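Local coordinates for protein ACDH-11, isoform b (Caenorhabditis elegans, PDB 4Y9J) that belongs to the acyl-CoA dehydrogenase family, forms a tetramer and binds flavin-adenine dinucleotide, at residues D31-R36 with Q552-V557; Q71-Q76 with L432-R437; K154-L159 with T169-R174. All coordinates share one frame; numbering follows the deposited sequence.

Contact 1: D31-R36 with Q552-V557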
# COMPACT_ATOMS: atom_id res chain seq x y z
N ASP B 31 -33.98 10.91 -15.33
CA ASP B 31 -34.73 9.84 -14.65
C ASP B 31 -36.06 9.59 -15.41
O ASP B 31 -36.78 10.54 -15.69
CB ASP B 31 -35.03 10.14 -13.17
CG ASP B 31 -35.50 8.89 -12.37
OD1 ASP B 31 -36.72 8.60 -12.34
OD2 ASP B 31 -34.65 8.23 -11.73
N PRO B 32 -36.37 8.30 -15.68
CA PRO B 32 -37.63 7.91 -16.31
C PRO B 32 -38.89 8.39 -15.62
O PRO B 32 -39.81 8.79 -16.31
CB PRO B 32 -37.55 6.39 -16.24
CG PRO B 32 -36.11 6.09 -16.42
CD PRO B 32 -35.44 7.16 -15.60
N ILE B 33 -38.97 8.33 -14.30
CA ILE B 33 -40.22 8.65 -13.63
C ILE B 33 -40.23 9.65 -12.49
O ILE B 33 -41.30 10.03 -12.06
CB ILE B 33 -40.91 7.44 -13.00
CG1 ILE B 33 -40.06 6.77 -11.96
CG2 ILE B 33 -41.46 6.45 -14.03
CD1 ILE B 33 -40.93 5.92 -11.07
N LEU B 34 -39.07 10.07 -12.00
CA LEU B 34 -39.00 11.04 -10.91
C LEU B 34 -39.79 12.34 -11.11
O LEU B 34 -40.55 12.74 -10.23
CB LEU B 34 -37.53 11.40 -10.63
CG LEU B 34 -37.35 12.28 -9.42
CD1 LEU B 34 -38.07 11.70 -8.21
CD2 LEU B 34 -35.85 12.39 -9.22
N ASP B 35 -39.55 13.02 -12.22
CA ASP B 35 -40.22 14.27 -12.47
C ASP B 35 -41.75 14.05 -12.63
O ASP B 35 -42.54 14.82 -12.08
CB ASP B 35 -39.63 14.95 -13.71
CG ASP B 35 -40.30 16.32 -14.04
OD1 ASP B 35 -40.05 17.32 -13.32
OD2 ASP B 35 -41.05 16.39 -15.04
N ARG B 36 -42.17 13.04 -13.40
CA ARG B 36 -43.61 12.72 -13.56
C ARG B 36 -44.26 12.47 -12.20
O ARG B 36 -45.36 12.92 -11.98
CB ARG B 36 -43.86 11.56 -14.52
CG ARG B 36 -43.63 11.90 -15.99
CD ARG B 36 -44.35 10.99 -16.96
NE ARG B 36 -44.07 9.54 -16.88
CZ ARG B 36 -42.95 8.95 -17.28
NH1 ARG B 36 -41.93 9.65 -17.78
NH2 ARG B 36 -42.82 7.62 -17.17
N GLN B 552 -47.42 6.06 -22.32
CA GLN B 552 -47.68 4.66 -22.69
C GLN B 552 -46.78 3.69 -21.89
O GLN B 552 -47.24 2.64 -21.45
CB GLN B 552 -47.53 4.46 -24.19
CG GLN B 552 -47.95 3.08 -24.69
CD GLN B 552 -49.39 2.77 -24.36
OE1 GLN B 552 -50.19 3.65 -24.24
NE2 GLN B 552 -49.71 1.51 -24.18
N SER B 553 -45.54 4.08 -21.65
CA SER B 553 -44.61 3.22 -20.89
C SER B 553 -45.19 3.00 -19.48
O SER B 553 -45.04 1.93 -18.91
CB SER B 553 -43.21 3.83 -20.80
OG SER B 553 -43.02 4.69 -19.64
N ASP B 554 -45.90 4.00 -18.94
CA ASP B 554 -46.41 3.87 -17.59
C ASP B 554 -47.46 2.77 -17.53
O ASP B 554 -47.49 2.00 -16.55
CB ASP B 554 -47.00 5.20 -17.08
CG ASP B 554 -45.91 6.26 -16.79
OD1 ASP B 554 -44.82 5.94 -16.26
OD2 ASP B 554 -46.17 7.48 -17.03
N ILE B 555 -48.30 2.67 -18.54
CA ILE B 555 -49.35 1.59 -18.59
C ILE B 555 -48.71 0.20 -18.74
O ILE B 555 -49.06 -0.75 -18.06
CB ILE B 555 -50.38 1.80 -19.72
CG1 ILE B 555 -51.27 3.01 -19.45
CG2 ILE B 555 -51.30 0.59 -19.84
CD1 ILE B 555 -51.96 3.59 -20.66
N GLU B 556 -47.75 0.12 -19.64
CA GLU B 556 -47.10 -1.15 -19.91
C GLU B 556 -46.32 -1.67 -18.69
O GLU B 556 -46.30 -2.86 -18.41
CB GLU B 556 -46.16 -0.97 -21.08
CG GLU B 556 -45.58 -2.29 -21.53
CD GLU B 556 -46.63 -3.30 -22.03
OE1 GLU B 556 -46.31 -4.54 -22.05
OE2 GLU B 556 -47.75 -2.84 -22.44
N VAL B 557 -45.72 -0.75 -17.95
CA VAL B 557 -44.99 -1.09 -16.72
C VAL B 557 -45.96 -1.61 -15.64
O VAL B 557 -45.69 -2.61 -14.97
CB VAL B 557 -44.22 0.12 -16.19
CG1 VAL B 557 -43.74 -0.14 -14.79
CG2 VAL B 557 -43.03 0.43 -17.06

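Contact 2: Q71-Q76 with L432-R437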
# COMPACT_ATOMS: atom_id res chain seq x y z
N GLN B 71 -13.38 10.03 -5.62
CA GLN B 71 -12.19 10.26 -4.81
C GLN B 71 -12.21 9.68 -3.42
O GLN B 71 -11.19 9.19 -2.96
CB GLN B 71 -11.83 11.73 -4.77
CG GLN B 71 -11.43 12.33 -6.09
CD GLN B 71 -10.29 11.54 -6.82
OE1 GLN B 71 -9.23 11.40 -6.32
NE2 GLN B 71 -10.57 11.05 -7.98
N ALA B 72 -13.39 9.70 -2.77
CA ALA B 72 -13.53 9.17 -1.42
C ALA B 72 -13.36 7.66 -1.39
O ALA B 72 -12.97 7.10 -0.36
CB ALA B 72 -14.88 9.57 -0.82
N GLU B 73 -13.58 7.01 -2.49
CA GLU B 73 -13.27 5.59 -2.61
C GLU B 73 -11.77 5.33 -2.90
O GLU B 73 -11.24 4.26 -2.55
CB GLU B 73 -14.16 4.99 -3.69
CG GLU B 73 -13.88 3.56 -4.13
CD GLU B 73 -14.42 2.51 -3.18
OE1 GLU B 73 -15.09 2.88 -2.19
OE2 GLU B 73 -14.11 1.27 -3.39
N LEU B 74 -11.16 6.22 -3.69
CA LEU B 74 -9.76 6.08 -4.05
C LEU B 74 -8.81 6.42 -2.96
O LEU B 74 -7.68 5.93 -2.95
CB LEU B 74 -9.45 6.88 -5.31
CG LEU B 74 -10.22 6.50 -6.55
CD1 LEU B 74 -9.95 7.49 -7.64
CD2 LEU B 74 -9.95 5.05 -6.94
N GLU B 75 -9.23 7.19 -1.99
CA GLU B 75 -8.38 7.56 -0.84
C GLU B 75 -9.15 7.27 0.44
O GLU B 75 -9.72 8.17 1.10
CB GLU B 75 -7.96 9.04 -0.85
CG GLU B 75 -7.09 9.36 -2.03
CD GLU B 75 -5.65 8.86 -1.97
OE1 GLU B 75 -5.17 8.35 -0.89
OE2 GLU B 75 -4.98 9.04 -3.06
N GLN B 76 -9.10 6.02 0.83
CA GLN B 76 -9.92 5.54 1.93
C GLN B 76 -9.40 5.95 3.28
O GLN B 76 -8.24 6.27 3.42
CB GLN B 76 -9.95 4.01 1.83
CG GLN B 76 -10.63 3.58 0.54
CD GLN B 76 -10.42 2.08 0.22
OE1 GLN B 76 -10.07 1.26 1.10
NE2 GLN B 76 -10.69 1.74 -1.02
N LEU B 432 -17.71 1.06 -11.90
CA LEU B 432 -18.94 0.28 -11.87
C LEU B 432 -19.07 -0.71 -10.76
O LEU B 432 -20.11 -0.86 -10.12
CB LEU B 432 -19.16 -0.40 -13.22
CG LEU B 432 -19.25 0.61 -14.39
CD1 LEU B 432 -19.11 -0.03 -15.75
CD2 LEU B 432 -20.55 1.41 -14.31
N PRO B 433 -17.99 -1.51 -10.47
CA PRO B 433 -18.08 -2.41 -9.36
C PRO B 433 -18.36 -1.82 -8.03
O PRO B 433 -19.00 -2.48 -7.21
CB PRO B 433 -16.69 -3.12 -9.30
CG PRO B 433 -16.26 -3.04 -10.69
CD PRO B 433 -16.73 -1.67 -11.20
N THR B 434 -17.97 -0.57 -7.83
CA THR B 434 -18.34 0.10 -6.60
C THR B 434 -19.87 0.05 -6.34
O THR B 434 -20.28 -0.11 -5.21
CB THR B 434 -17.91 1.57 -6.63
OG1 THR B 434 -16.49 1.63 -6.84
CG2 THR B 434 -18.27 2.22 -5.36
N LEU B 435 -20.65 0.24 -7.39
CA LEU B 435 -22.09 0.21 -7.29
C LEU B 435 -22.55 -1.12 -6.75
O LEU B 435 -23.46 -1.14 -5.90
CB LEU B 435 -22.76 0.48 -8.65
CG LEU B 435 -22.45 1.85 -9.25
CD1 LEU B 435 -22.96 1.86 -10.66
CD2 LEU B 435 -23.12 2.93 -8.40
N LEU B 436 -21.94 -2.22 -7.17
CA LEU B 436 -22.36 -3.55 -6.69
C LEU B 436 -21.92 -3.78 -5.22
O LEU B 436 -22.72 -4.22 -4.36
CB LEU B 436 -21.75 -4.66 -7.53
CG LEU B 436 -22.10 -6.07 -7.16
CD1 LEU B 436 -23.55 -6.39 -7.38
CD2 LEU B 436 -21.22 -7.01 -7.94
N ARG B 437 -20.64 -3.49 -4.92
CA ARG B 437 -20.07 -3.70 -3.59
C ARG B 437 -20.88 -2.87 -2.53
O ARG B 437 -21.19 -3.36 -1.43
CB ARG B 437 -18.58 -3.36 -3.61
CG ARG B 437 -17.76 -4.37 -4.47
CD ARG B 437 -16.29 -4.20 -4.22
NE ARG B 437 -15.79 -2.99 -4.80
CZ ARG B 437 -15.61 -1.84 -4.20
NH1 ARG B 437 -15.83 -1.68 -2.90
NH2 ARG B 437 -15.09 -0.84 -4.92
O HOH W 1 -16.59 0.80 -1.48

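Contact 3: K154-L159 with T169-R174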
# COMPACT_ATOMS: atom_id res chain seq x y z
N LYS B 154 -34.92 13.51 14.12
CA LYS B 154 -36.24 12.99 14.35
C LYS B 154 -36.36 12.45 15.76
O LYS B 154 -37.36 12.65 16.42
CB LYS B 154 -36.53 11.88 13.33
CG LYS B 154 -37.91 11.26 13.48
CD LYS B 154 -38.98 12.25 13.11
CE LYS B 154 -40.33 11.55 13.25
NZ LYS B 154 -41.20 11.74 12.07
N THR B 155 -35.34 11.69 16.18
CA THR B 155 -35.37 11.10 17.49
C THR B 155 -35.40 12.16 18.57
O THR B 155 -36.25 12.14 19.49
CB THR B 155 -34.14 10.21 17.68
OG1 THR B 155 -34.20 9.13 16.76
CG2 THR B 155 -34.05 9.66 19.10
N LEU B 156 -34.50 13.12 18.49
CA LEU B 156 -34.39 14.09 19.54
C LEU B 156 -35.62 15.04 19.61
O LEU B 156 -36.13 15.35 20.70
CB LEU B 156 -33.10 14.89 19.40
CG LEU B 156 -31.80 14.07 19.54
CD1 LEU B 156 -30.61 15.02 19.30
CD2 LEU B 156 -31.69 13.46 20.94
N THR B 157 -36.16 15.39 18.46
CA THR B 157 -37.36 16.18 18.48
C THR B 157 -38.59 15.40 18.95
O THR B 157 -39.42 15.96 19.61
CB THR B 157 -37.63 16.92 17.17
OG1 THR B 157 -37.70 16.00 16.10
CG2 THR B 157 -36.52 17.85 16.89
N SER B 158 -38.66 14.10 18.63
CA SER B 158 -39.80 13.26 19.04
C SER B 158 -39.85 13.10 20.50
O SER B 158 -40.94 12.90 21.03
CB SER B 158 -39.76 11.88 18.43
OG SER B 158 -40.00 12.02 17.08
N LEU B 159 -38.69 13.15 21.16
CA LEU B 159 -38.63 12.99 22.62
C LEU B 159 -38.90 14.27 23.36
O LEU B 159 -38.82 14.34 24.61
CB LEU B 159 -37.28 12.37 23.00
CG LEU B 159 -37.08 10.95 22.52
CD1 LEU B 159 -35.62 10.63 22.71
CD2 LEU B 159 -37.90 9.97 23.31
N THR B 169 -30.69 20.10 22.17
CA THR B 169 -31.14 21.32 21.49
C THR B 169 -30.02 21.84 20.55
O THR B 169 -30.27 22.13 19.37
CB THR B 169 -31.60 22.38 22.51
OG1 THR B 169 -32.71 21.88 23.29
CG2 THR B 169 -31.94 23.68 21.84
N GLU B 170 -28.80 21.92 21.06
CA GLU B 170 -27.64 22.29 20.22
C GLU B 170 -27.46 21.32 19.06
O GLU B 170 -27.28 21.73 17.92
CB GLU B 170 -26.35 22.38 21.01
CG GLU B 170 -25.15 22.57 20.07
CD GLU B 170 -23.82 22.75 20.77
OE1 GLU B 170 -23.61 22.12 21.85
OE2 GLU B 170 -23.01 23.54 20.23
N ALA B 171 -27.60 20.03 19.35
CA ALA B 171 -27.49 19.00 18.33
C ALA B 171 -28.54 19.20 17.25
O ALA B 171 -28.24 19.24 16.08
CB ALA B 171 -27.57 17.59 18.94
N VAL B 172 -29.78 19.37 17.63
CA VAL B 172 -30.81 19.56 16.64
C VAL B 172 -30.48 20.76 15.70
O VAL B 172 -30.63 20.60 14.46
CB VAL B 172 -32.18 19.71 17.30
CG1 VAL B 172 -33.21 20.28 16.34
CG2 VAL B 172 -32.63 18.35 17.78
N ASP B 173 -30.10 21.89 16.27
CA ASP B 173 -29.81 23.11 15.50
C ASP B 173 -28.64 22.88 14.53
O ASP B 173 -28.73 23.23 13.39
CB ASP B 173 -29.51 24.30 16.40
CG ASP B 173 -30.77 24.87 17.08
OD1 ASP B 173 -31.86 24.62 16.56
OD2 ASP B 173 -30.64 25.57 18.11
N ARG B 174 -27.60 22.22 14.99
CA ARG B 174 -26.43 21.93 14.14
C ARG B 174 -26.61 20.84 13.14
O ARG B 174 -26.16 20.98 12.04
CB ARG B 174 -25.25 21.63 15.03
CG ARG B 174 -25.03 22.92 15.82
CD ARG B 174 -23.79 22.90 16.66
NE ARG B 174 -22.64 23.16 15.82
CZ ARG B 174 -21.49 23.65 16.26
NH1 ARG B 174 -21.32 23.93 17.54
NH2 ARG B 174 -20.48 23.77 15.41

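Contact 1: D31-R36 with Q552-V557
The two oxygens of Asp554 sit along the NE/NH2 side of the Arg36 guanidinium, OD1 in its plane and OD2 tilted from it, with the carboxylate and guanidinium planes turned 45° apart. Asp554 OD1 lies at the NH2 corner, 2.8 Å from NH2 by a nearly straight bond (172°). OD2 accepts a hydrogen bond from Arg36 NE at 2.9 Å, through its syn lone pair; this bond is more bent. The grip is therefore side-on, NE and NH2 each holding a different oxygen. A bend at chi3 (-58°) turns the end of the arginine chain across to the acid. Beside this ion pair, the CG2 methyl of Ile33 rests 4.1 Å from Asp554 OD1.

Ile33 is the N-cap residue of helix 34-41, and the turn leading into it is an Asx motif: Asp31 OD1 accepts from Ile33 N (3.0 Å) and from Leu34 N (2.8 Å), which arrive from opposite faces of the carboxylate. Asp31 OD2 pairs with Arg328, so both of its oxygens are engaged.

Asp554 OD2 also accepts from the backbone N of Asn551, and Asp589 of the second subunit gives Arg36 NH2 a second acidic partner, so that the arginine is shared by two carboxylates. The contact thus joins the start of helix 34-41 to the first turns of helix 552-563, with helix 352-383 packing against Pro32, Ile33 and Arg36, and helix 524-545 against Asp554 and Val557.

Contact 2: Q71-Q76 with L432-R437
Glu73 and Arg437 reach toward each other from two helices and meet at an angle, the carboxylate and guanidinium planes 30° apart. Arg437 NH2 donates to Glu73 OE2 at 2.8 Å, with an N-H...O angle of 156°. The oxygen stays near the guanidinium plane, at its edge, whereas the nitrogen stands 43° out of the carboxylate plane, so this is a salt bridge through a single N-H and not a paired, coplanar one. A second link between the same groups runs through a water, which donates to Glu73 OE1 (2.7 Å) and accepts from Arg437 NH1 (3.0 Å). The glutamate gets there with CG anti to the backbone N and a bend at chi2.

In this acyl-CoA dehydrogenase fold, the pair ties the C-terminal end of helix 44-74 to the short helix 432-439, the Arg437 side chain lying about 11 Å from a bound flavin-adenine dinucleotide. Arg437 is further held by Glu428 at NE and by the carbonyl of Leu278 at NH1.

Past the helix end, Gln76 folds back so that its NE2 donates to Glu73 O at 3.0 Å, with that oxygen in the plane of the amide. Thr434 flanks the salt bridge, its OG1 4.2 Å from Glu73 OE2.

Contact 3: K154-L159 with T169-R174
Leu156 and Val172 mark the closest backbone approach of two neighbouring helices, with CA atoms 7.2 Å apart. The axes of helix segments 154-158 and 169-174 come within 9.9 Å and run at 135° to each other, in broadly opposed directions but 45° from antiparallel. The first helix ends here, Leu159 being the first residue to leave helical geometry, whereas the second continues beyond Arg174.

The contact between the segments is apolar. Val172 CG2 points into the angle between two partners, lying 3.8 Å from Leu156 CB and 4.0 Å from Thr157 CG2. The leucine and valine side chains run alongside each other head to tail, and the threonine comes in roughly perpendicular to the valine. The leucine continues beyond the valine, and its CD1 methyl lies 4.0 Å from Ala171 CB. For Thr157, a chi1 of 58° sets CG2 beside the backbone N and presents this methyl to both branches of Val172; OG1 is hydrogen-bonded to the carbonyl of Val153, one turn earlier in its own helix.

Around this packing, Tyr162 touches Val172, and Ile298 of strand 285-298 lies against Leu156. The arrangement is that of two successive helices joined by a short loop, a helical hairpin with its arms inclined, packed through aliphatic side chains in the N-terminal helical domain of an acyl-CoA dehydrogenase fold.

How the contacts relate
The three contacts are spread through one chain, their centres 30 to 38 Å apart, and none touches another. Along the sequence they are nested: contact 3 lies inside the loop closed by contact 2, which lies inside the loop closed by contact 1. Contact 3 is local, with only nine residues between its segments. Contacts 1 and 2 instead tie successive N-terminal helices, 34-41 and 44-74, to distant parts of the chain, the former to helix 552-563 in the C-terminal region and the latter to helix 432-439. Both also touch the second subunit, so these long-range closures lie where the chain meets its partner in the tetramer.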